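Local coordinates for tail spike protein (Acinetobacter phage vB_AbaP_AS12, PDB 6EU4) that probably recognises and cleaves the capsular polysaccharide of Acinetobacter baumannii at the start of infection, as tailspikes of related phages do, at residues I224-S235 with V246-F257; E485-S493 with R552-W563. All blocks are in the same frame, centred on the assembly; numbering follows the deposited sequence.

After a small N-terminal mixed sheet, the chain winds through the parallel coils in which contact 1 lies. There 224-235 and 246-257 sit one coil apart, only 10 residues separate their ends, and the contact closes a single turn of the solenoid. Many coils later, beyond the last of these parallel strands, comes contact 2. It closes a longer loop of 58 residues, pinning the connection between strands 474-481 and 496-501 onto the end of strand 547-554 and the residues after it, in a separate, mostly antiparallel sheet. The two loops follow in series, neither nested nor crossed; the centres of contact 1 and contact 2 lie about 60 Å apart. Contact 1 holds neighbouring coils together, contact 2 the C-terminal sheet and its loops.

Contact 1: I224-S235 with V246-F257; sequences ILTKNTFEGIKS and VQASASSRSFIF
E231 and R253 both send CG away from their own carbonyl carbon (chi1 -69° and -63°), which lays the two side chains alongside each other on one face of the sheet. The arginine then bends at chi3, and its NH2 forms a salt bridge with E231 OE2 at 3.0 Å, meeting it from above the carboxylate plane; the two flat groups stand 80° apart. The extended K234 brings NZ to E231 OE1 at 2.8 Å on the syn side, a second salt bridge, so the glutamate probably helps to screen two cations from each other. A water joins E231 OE2, S252 OG and R253 NE; R253 NH1 forms a further salt bridge with D287. Beneath the guanidinium, I256 CD1 presses on its face. On the inward side, I233 CD1 meets V246 CG1 at a tight 3.3 Å and touches the F255 ring, which stacks on W286. At the corner, S252 CB rides over the face of the F230 ring. Between strands 224-227 and 247-250, main-chain bonds such as T226 N to Q247 O (2.9 Å) run in parallel register. Two coils stacked in register, turning the same corner, mark a parallel beta-helix, typically right-handed in phage tailspikes.

Contact 2: E485-S493 with R552-W563; sequences ESITNLRGS and RTGDYGQAYASW
R491 reaches across to the turn at 555-558, and its guanidinium makes the close-fitting half of the contact. NH1 donates to Q558 O at 2.8 Å, in the plane of both groups, while NH2 binds D555 O at 3.0 Å from above the carbonyl plane. That oxygen also takes Q558 N, the closing bond of the type II turn, from the opposite face. The bend at chi3 (76°) carries the guanidinium over the Y560 ring, CZ lying 4.8 Å from the centroid, a cation-pi contact with the planes 40° apart. N535 and S533 bind NE and NH2 as well. The turn itself has Q558 and A559 exposed. Deeper in, R552 is sandwiched between W563 and Y560, and its NH2 gives a hydrogen bond to T488 OG1 (3.0 Å) within the guanidinium plane; R552 NH2 also donates to Q537 OE1. I487 CD1 adds an apolar touch at the edge of the W563 ring. The looser side is bridged by water: one molecule links I487 O to Y560 OH, a second joins T488 OG1 to R552 NH1. The arginines, almost certainly cationic, are met across the contact by neutral oxygens and aromatic faces, not by carboxylates.

Contact 1: I224-S235 with V246-F257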
# COMPACT_ATOMS: atom_id res chain seq x y z
N ILE A 224 -20.74 3.36 -10.40
CA ILE A 224 -21.38 2.83 -11.59
C ILE A 224 -21.54 1.33 -11.41
O ILE A 224 -20.58 0.62 -11.10
CB ILE A 224 -20.58 3.12 -12.87
CG1 ILE A 224 -20.58 4.62 -13.14
CG2 ILE A 224 -21.17 2.36 -14.06
CD1 ILE A 224 -19.61 5.04 -14.20
N LEU A 225 -22.75 0.85 -11.64
CA LEU A 225 -23.07 -0.57 -11.53
C LEU A 225 -23.43 -1.09 -12.90
O LEU A 225 -24.34 -0.57 -13.54
CB LEU A 225 -24.26 -0.79 -10.61
CG LEU A 225 -24.93 -2.18 -10.70
CD1 LEU A 225 -23.99 -3.26 -10.19
CD2 LEU A 225 -26.25 -2.18 -9.95
N THR A 226 -22.75 -2.13 -13.36
CA THR A 226 -23.23 -2.88 -14.52
C THR A 226 -23.67 -4.26 -14.05
O THR A 226 -22.99 -4.89 -13.24
CB THR A 226 -22.17 -2.99 -15.64
OG1 THR A 226 -21.11 -3.89 -15.27
CG2 THR A 226 -21.57 -1.65 -15.95
N LYS A 227 -24.81 -4.71 -14.54
CA LYS A 227 -25.29 -6.02 -14.16
C LYS A 227 -26.25 -6.52 -15.23
O LYS A 227 -26.66 -5.78 -16.13
CB LYS A 227 -25.95 -6.01 -12.77
CG LYS A 227 -27.22 -5.22 -12.69
CD LYS A 227 -27.88 -5.32 -11.29
CE LYS A 227 -28.71 -6.58 -11.14
NZ LYS A 227 -29.66 -6.47 -9.98
N ASN A 228 -26.56 -7.81 -15.13
CA ASN A 228 -27.28 -8.51 -16.19
C ASN A 228 -26.51 -8.41 -17.50
O ASN A 228 -27.09 -8.15 -18.55
CB ASN A 228 -28.71 -7.98 -16.36
CG ASN A 228 -29.59 -8.30 -15.18
OD1 ASN A 228 -29.40 -9.32 -14.52
ND2 ASN A 228 -30.54 -7.43 -14.88
N THR A 229 -25.19 -8.58 -17.44
CA THR A 229 -24.32 -8.57 -18.61
C THR A 229 -23.61 -9.91 -18.77
O THR A 229 -23.51 -10.71 -17.83
CB THR A 229 -23.23 -7.48 -18.53
OG1 THR A 229 -22.26 -7.82 -17.51
CG2 THR A 229 -23.84 -6.12 -18.26
N PHE A 230 -23.08 -10.11 -19.97
CA PHE A 230 -22.15 -11.20 -20.26
C PHE A 230 -20.73 -10.80 -19.89
O PHE A 230 -20.00 -11.56 -19.24
CB PHE A 230 -22.25 -11.54 -21.75
CG PHE A 230 -21.31 -12.62 -22.21
CD1 PHE A 230 -21.50 -13.93 -21.81
CD2 PHE A 230 -20.28 -12.33 -23.09
CE1 PHE A 230 -20.65 -14.93 -22.27
CE2 PHE A 230 -19.43 -13.33 -23.54
CZ PHE A 230 -19.61 -14.62 -23.13
N GLU A 231 -20.34 -9.59 -20.28
CA GLU A 231 -19.06 -8.98 -19.90
C GLU A 231 -19.38 -7.61 -19.33
O GLU A 231 -20.19 -6.88 -19.92
CB GLU A 231 -18.12 -8.90 -21.11
CG GLU A 231 -17.65 -10.24 -21.56
CD GLU A 231 -17.03 -10.27 -22.97
OE1 GLU A 231 -17.06 -9.25 -23.69
OE2 GLU A 231 -16.53 -11.35 -23.36
N GLY A 232 -18.79 -7.27 -18.19
CA GLY A 232 -19.18 -6.05 -17.51
C GLY A 232 -18.59 -4.79 -18.09
O GLY A 232 -19.30 -3.98 -18.70
N ILE A 233 -17.29 -4.60 -17.87
CA ILE A 233 -16.53 -3.46 -18.35
C ILE A 233 -15.36 -4.01 -19.17
O ILE A 233 -14.63 -4.90 -18.71
CB ILE A 233 -16.04 -2.58 -17.18
CG1 ILE A 233 -17.25 -1.98 -16.44
CG2 ILE A 233 -15.10 -1.47 -17.69
CD1 ILE A 233 -16.91 -1.32 -15.15
N LYS A 234 -15.21 -3.50 -20.39
CA LYS A 234 -14.28 -4.08 -21.36
C LYS A 234 -13.51 -2.98 -22.08
O LYS A 234 -14.11 -2.11 -22.71
CB LYS A 234 -15.06 -4.92 -22.35
CG LYS A 234 -14.22 -5.70 -23.30
CD LYS A 234 -15.09 -6.64 -24.12
CE LYS A 234 -14.27 -7.67 -24.84
NZ LYS A 234 -15.16 -8.63 -25.60
N SER A 235 -12.18 -3.05 -22.02
CA SER A 235 -11.31 -2.01 -22.55
C SER A 235 -10.08 -2.66 -23.18
O SER A 235 -9.72 -3.79 -22.85
CB SER A 235 -10.93 -1.03 -21.43
OG SER A 235 -10.10 0.03 -21.88
N VAL A 246 -17.11 1.04 -8.45
CA VAL A 246 -17.63 0.48 -9.69
C VAL A 246 -17.82 -1.01 -9.48
O VAL A 246 -16.91 -1.71 -9.02
CB VAL A 246 -16.68 0.77 -10.87
CG1 VAL A 246 -17.16 0.07 -12.13
CG2 VAL A 246 -16.60 2.27 -11.09
N GLN A 247 -19.01 -1.49 -9.81
CA GLN A 247 -19.36 -2.89 -9.66
C GLN A 247 -19.64 -3.44 -11.05
O GLN A 247 -20.43 -2.84 -11.80
CB GLN A 247 -20.58 -3.08 -8.77
CG GLN A 247 -21.08 -4.52 -8.74
CD GLN A 247 -22.27 -4.74 -7.81
OE1 GLN A 247 -22.71 -3.84 -7.10
NE2 GLN A 247 -22.81 -5.96 -7.84
N ALA A 248 -19.01 -4.55 -11.38
CA ALA A 248 -19.26 -5.23 -12.64
C ALA A 248 -19.76 -6.64 -12.33
O ALA A 248 -18.99 -7.52 -11.93
CB ALA A 248 -18.01 -5.25 -13.51
N SER A 249 -21.07 -6.83 -12.52
CA SER A 249 -21.71 -8.12 -12.35
C SER A 249 -21.96 -8.69 -13.73
O SER A 249 -22.67 -8.09 -14.54
CB SER A 249 -23.01 -7.97 -11.55
OG SER A 249 -22.76 -7.38 -10.28
N ALA A 250 -21.34 -9.83 -14.02
CA ALA A 250 -21.34 -10.40 -15.36
C ALA A 250 -21.39 -11.91 -15.28
O ALA A 250 -20.90 -12.50 -14.32
CB ALA A 250 -20.09 -9.99 -16.13
N SER A 251 -21.95 -12.55 -16.31
CA SER A 251 -21.99 -14.00 -16.32
C SER A 251 -20.67 -14.63 -16.76
O SER A 251 -20.39 -15.76 -16.37
CB SER A 251 -23.13 -14.52 -17.20
OG SER A 251 -22.88 -14.21 -18.57
N SER A 252 -19.83 -13.94 -17.54
CA SER A 252 -18.57 -14.51 -18.01
C SER A 252 -17.35 -13.81 -17.44
O SER A 252 -16.55 -14.43 -16.72
CB SER A 252 -18.55 -14.50 -19.55
OG SER A 252 -17.34 -15.07 -20.03
N ARG A 253 -17.15 -12.52 -17.74
CA ARG A 253 -15.99 -11.78 -17.23
C ARG A 253 -16.45 -10.41 -16.72
O ARG A 253 -17.12 -9.68 -17.45
CB ARG A 253 -14.90 -11.61 -18.29
CG ARG A 253 -14.29 -12.92 -18.78
CD ARG A 253 -13.16 -12.68 -19.78
NE ARG A 253 -13.68 -12.32 -21.09
CZ ARG A 253 -12.97 -11.76 -22.06
NH1 ARG A 253 -11.68 -11.49 -21.89
NH2 ARG A 253 -13.54 -11.47 -23.23
N SER A 254 -16.10 -10.09 -15.47
CA SER A 254 -16.55 -8.83 -14.88
C SER A 254 -15.77 -7.64 -15.44
O SER A 254 -16.36 -6.73 -16.02
CB SER A 254 -16.45 -8.88 -13.36
OG SER A 254 -17.35 -9.86 -12.85
N PHE A 255 -14.45 -7.65 -15.27
CA PHE A 255 -13.58 -6.56 -15.71
C PHE A 255 -12.56 -7.11 -16.71
O PHE A 255 -11.88 -8.10 -16.42
CB PHE A 255 -12.81 -5.95 -14.53
CG PHE A 255 -13.66 -5.22 -13.52
CD1 PHE A 255 -13.93 -3.87 -13.69
CD2 PHE A 255 -14.11 -5.86 -12.38
CE1 PHE A 255 -14.68 -3.18 -12.73
CE2 PHE A 255 -14.86 -5.17 -11.44
CZ PHE A 255 -15.15 -3.84 -11.60
N ILE A 256 -12.47 -6.49 -17.89
CA ILE A 256 -11.53 -6.88 -18.93
C ILE A 256 -10.75 -5.64 -19.34
O ILE A 256 -11.34 -4.67 -19.82
CB ILE A 256 -12.24 -7.46 -20.18
CG1 ILE A 256 -13.15 -8.64 -19.81
CG2 ILE A 256 -11.22 -7.83 -21.25
CD1 ILE A 256 -14.21 -8.86 -20.89
N PHE A 257 -9.42 -5.68 -19.15
CA PHE A 257 -8.53 -4.61 -19.58
C PHE A 257 -7.43 -5.21 -20.45
O PHE A 257 -6.95 -6.32 -20.19
CB PHE A 257 -7.95 -3.86 -18.39
CG PHE A 257 -8.94 -2.94 -17.71
CD1 PHE A 257 -9.80 -3.43 -16.75
CD2 PHE A 257 -8.99 -1.60 -18.04
CE1 PHE A 257 -10.73 -2.60 -16.14
CE2 PHE A 257 -9.90 -0.75 -17.43
CZ PHE A 257 -10.78 -1.26 -16.47
O HOH W 1 -16.06 -13.66 -22.02
O HOH W 2 -13.66 -11.08 -26.17

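Contact 2: E485-S493 with R552-W563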
# COMPACT_ATOMS: atom_id res chain seq x y z
N GLU A 485 15.25 -40.49 14.21
CA GLU A 485 15.64 -40.39 12.82
C GLU A 485 17.14 -40.58 12.69
O GLU A 485 17.90 -40.41 13.65
CB GLU A 485 15.19 -39.06 12.19
CG GLU A 485 15.44 -37.83 13.00
CD GLU A 485 14.69 -36.59 12.45
OE1 GLU A 485 14.85 -36.26 11.25
OE2 GLU A 485 13.96 -35.95 13.23
N SER A 486 17.55 -40.95 11.49
CA SER A 486 18.95 -41.25 11.22
C SER A 486 19.68 -40.00 10.73
O SER A 486 19.24 -39.35 9.78
CB SER A 486 19.07 -42.36 10.18
OG SER A 486 20.41 -42.44 9.73
N ILE A 487 20.81 -39.70 11.35
CA ILE A 487 21.65 -38.61 10.87
C ILE A 487 22.47 -39.01 9.66
O ILE A 487 23.13 -38.16 9.06
CB ILE A 487 22.57 -38.09 12.00
CG1 ILE A 487 23.47 -39.20 12.53
CG2 ILE A 487 21.75 -37.49 13.11
CD1 ILE A 487 24.66 -38.65 13.37
N THR A 488 22.41 -40.27 9.25
CA THR A 488 23.01 -40.70 8.00
C THR A 488 22.16 -40.31 6.80
O THR A 488 22.71 -40.15 5.70
CB THR A 488 23.23 -42.21 8.06
OG1 THR A 488 24.13 -42.48 9.13
CG2 THR A 488 23.80 -42.76 6.75
N ASN A 489 20.86 -40.12 6.98
CA ASN A 489 19.93 -39.88 5.88
C ASN A 489 19.37 -38.46 5.90
O ASN A 489 18.19 -38.25 5.59
CB ASN A 489 18.80 -40.91 5.91
CG ASN A 489 19.31 -42.34 5.89
OD1 ASN A 489 20.37 -42.62 5.32
ND2 ASN A 489 18.56 -43.25 6.50
N LEU A 490 20.21 -37.47 6.23
CA LEU A 490 19.84 -36.06 6.20
C LEU A 490 20.55 -35.30 5.09
O LEU A 490 20.61 -34.06 5.13
CB LEU A 490 20.13 -35.41 7.56
CG LEU A 490 19.43 -36.01 8.77
CD1 LEU A 490 19.89 -35.33 10.07
CD2 LEU A 490 17.92 -35.88 8.63
N ARG A 491 21.09 -36.02 4.10
CA ARG A 491 21.82 -35.39 3.01
C ARG A 491 20.91 -34.75 1.97
O ARG A 491 21.32 -33.83 1.26
CB ARG A 491 22.72 -36.43 2.35
CG ARG A 491 23.67 -37.07 3.38
CD ARG A 491 24.43 -38.21 2.80
NE ARG A 491 25.51 -37.77 1.94
CZ ARG A 491 26.36 -38.62 1.37
NH1 ARG A 491 26.21 -39.92 1.57
NH2 ARG A 491 27.35 -38.19 0.59
N GLY A 492 19.68 -35.25 1.86
CA GLY A 492 18.71 -34.68 0.94
C GLY A 492 17.91 -33.51 1.51
O GLY A 492 17.49 -32.62 0.77
N SER A 493 17.72 -33.50 2.83
CA SER A 493 16.80 -32.56 3.46
C SER A 493 17.49 -31.39 4.14
O SER A 493 16.85 -30.35 4.34
CB SER A 493 15.93 -33.29 4.48
OG SER A 493 16.69 -33.89 5.51
N ARG A 552 33.21 -37.60 10.29
CA ARG A 552 33.11 -38.46 9.12
C ARG A 552 32.75 -37.62 7.90
O ARG A 552 32.30 -36.48 8.02
CB ARG A 552 32.09 -39.59 9.31
CG ARG A 552 30.61 -39.13 9.40
CD ARG A 552 29.67 -40.34 9.32
NE ARG A 552 28.28 -39.92 9.50
CZ ARG A 552 27.24 -40.75 9.53
NH1 ARG A 552 27.40 -42.07 9.37
NH2 ARG A 552 26.03 -40.26 9.72
N THR A 553 32.99 -38.18 6.72
CA THR A 553 32.69 -37.52 5.46
C THR A 553 31.89 -38.44 4.56
O THR A 553 31.96 -39.66 4.68
CB THR A 553 33.97 -37.11 4.72
OG1 THR A 553 34.80 -38.25 4.54
CG2 THR A 553 34.73 -36.04 5.49
N GLY A 554 31.17 -37.81 3.64
CA GLY A 554 30.46 -38.52 2.59
C GLY A 554 30.75 -37.91 1.24
O GLY A 554 30.48 -36.72 1.01
N ASP A 555 31.33 -38.70 0.35
CA ASP A 555 31.64 -38.24 -0.99
C ASP A 555 30.35 -38.14 -1.81
O ASP A 555 29.36 -38.83 -1.53
CB ASP A 555 32.64 -39.19 -1.63
CG ASP A 555 33.37 -38.62 -2.85
OD1 ASP A 555 33.17 -37.44 -3.22
OD2 ASP A 555 34.17 -39.40 -3.45
N TYR A 556 30.36 -37.26 -2.79
CA TYR A 556 29.24 -37.09 -3.71
C TYR A 556 28.93 -38.42 -4.39
O TYR A 556 29.79 -39.00 -5.07
CB TYR A 556 29.62 -36.03 -4.73
CG TYR A 556 28.51 -35.55 -5.63
CD1 TYR A 556 28.20 -36.23 -6.80
CD2 TYR A 556 27.80 -34.41 -5.32
CE1 TYR A 556 27.19 -35.78 -7.64
CE2 TYR A 556 26.78 -33.94 -6.15
CZ TYR A 556 26.50 -34.63 -7.31
OH TYR A 556 25.49 -34.19 -8.15
N GLY A 557 27.71 -38.92 -4.20
CA GLY A 557 27.30 -40.18 -4.78
C GLY A 557 27.80 -41.42 -4.05
O GLY A 557 27.64 -42.53 -4.57
N GLN A 558 28.38 -41.26 -2.87
CA GLN A 558 28.87 -42.39 -2.09
C GLN A 558 28.24 -42.36 -0.70
O GLN A 558 27.86 -41.30 -0.19
CB GLN A 558 30.40 -42.35 -1.93
CG GLN A 558 31.16 -42.34 -3.23
CD GLN A 558 31.14 -43.69 -3.96
OE1 GLN A 558 30.78 -44.72 -3.40
NE2 GLN A 558 31.52 -43.67 -5.23
N ALA A 559 28.20 -43.53 -0.07
CA ALA A 559 27.78 -43.61 1.32
C ALA A 559 28.83 -42.95 2.22
O ALA A 559 30.00 -42.81 1.86
CB ALA A 559 27.59 -45.06 1.74
N TYR A 560 28.39 -42.57 3.42
CA TYR A 560 29.31 -42.03 4.42
C TYR A 560 30.44 -43.00 4.69
O TYR A 560 30.24 -44.23 4.77
CB TYR A 560 28.58 -41.74 5.73
CG TYR A 560 27.94 -40.36 5.84
CD1 TYR A 560 28.72 -39.22 6.01
CD2 TYR A 560 26.56 -40.21 5.82
CE1 TYR A 560 28.13 -37.96 6.15
CE2 TYR A 560 25.96 -38.96 5.97
CZ TYR A 560 26.74 -37.84 6.13
OH TYR A 560 26.14 -36.61 6.25
N ALA A 561 31.63 -42.45 4.86
CA ALA A 561 32.77 -43.19 5.36
C ALA A 561 32.64 -43.42 6.87
O ALA A 561 31.79 -42.82 7.55
CB ALA A 561 34.06 -42.45 5.05
N SER A 562 33.48 -44.31 7.39
CA SER A 562 33.44 -44.66 8.81
C SER A 562 33.71 -43.45 9.70
O SER A 562 34.46 -42.54 9.35
CB SER A 562 34.47 -45.75 9.12
OG SER A 562 34.25 -46.91 8.33
N TRP A 563 33.08 -43.46 10.87
CA TRP A 563 33.34 -42.43 11.88
C TRP A 563 34.77 -42.53 12.40
O TRP A 563 35.32 -43.62 12.59
CB TRP A 563 32.38 -42.59 13.05
CG TRP A 563 31.00 -42.07 12.87
CD1 TRP A 563 29.86 -42.81 12.70
CD2 TRP A 563 30.58 -40.70 12.89
NE1 TRP A 563 28.77 -41.99 12.61
CE2 TRP A 563 29.18 -40.69 12.72
CE3 TRP A 563 31.26 -39.49 13.02
CZ2 TRP A 563 28.44 -39.51 12.70
CZ3 TRP A 563 30.53 -38.32 13.00
CH2 TRP A 563 29.12 -38.34 12.83
O HOH W 3 23.40 -36.75 6.74
O HOH W 4 25.61 -44.65 9.38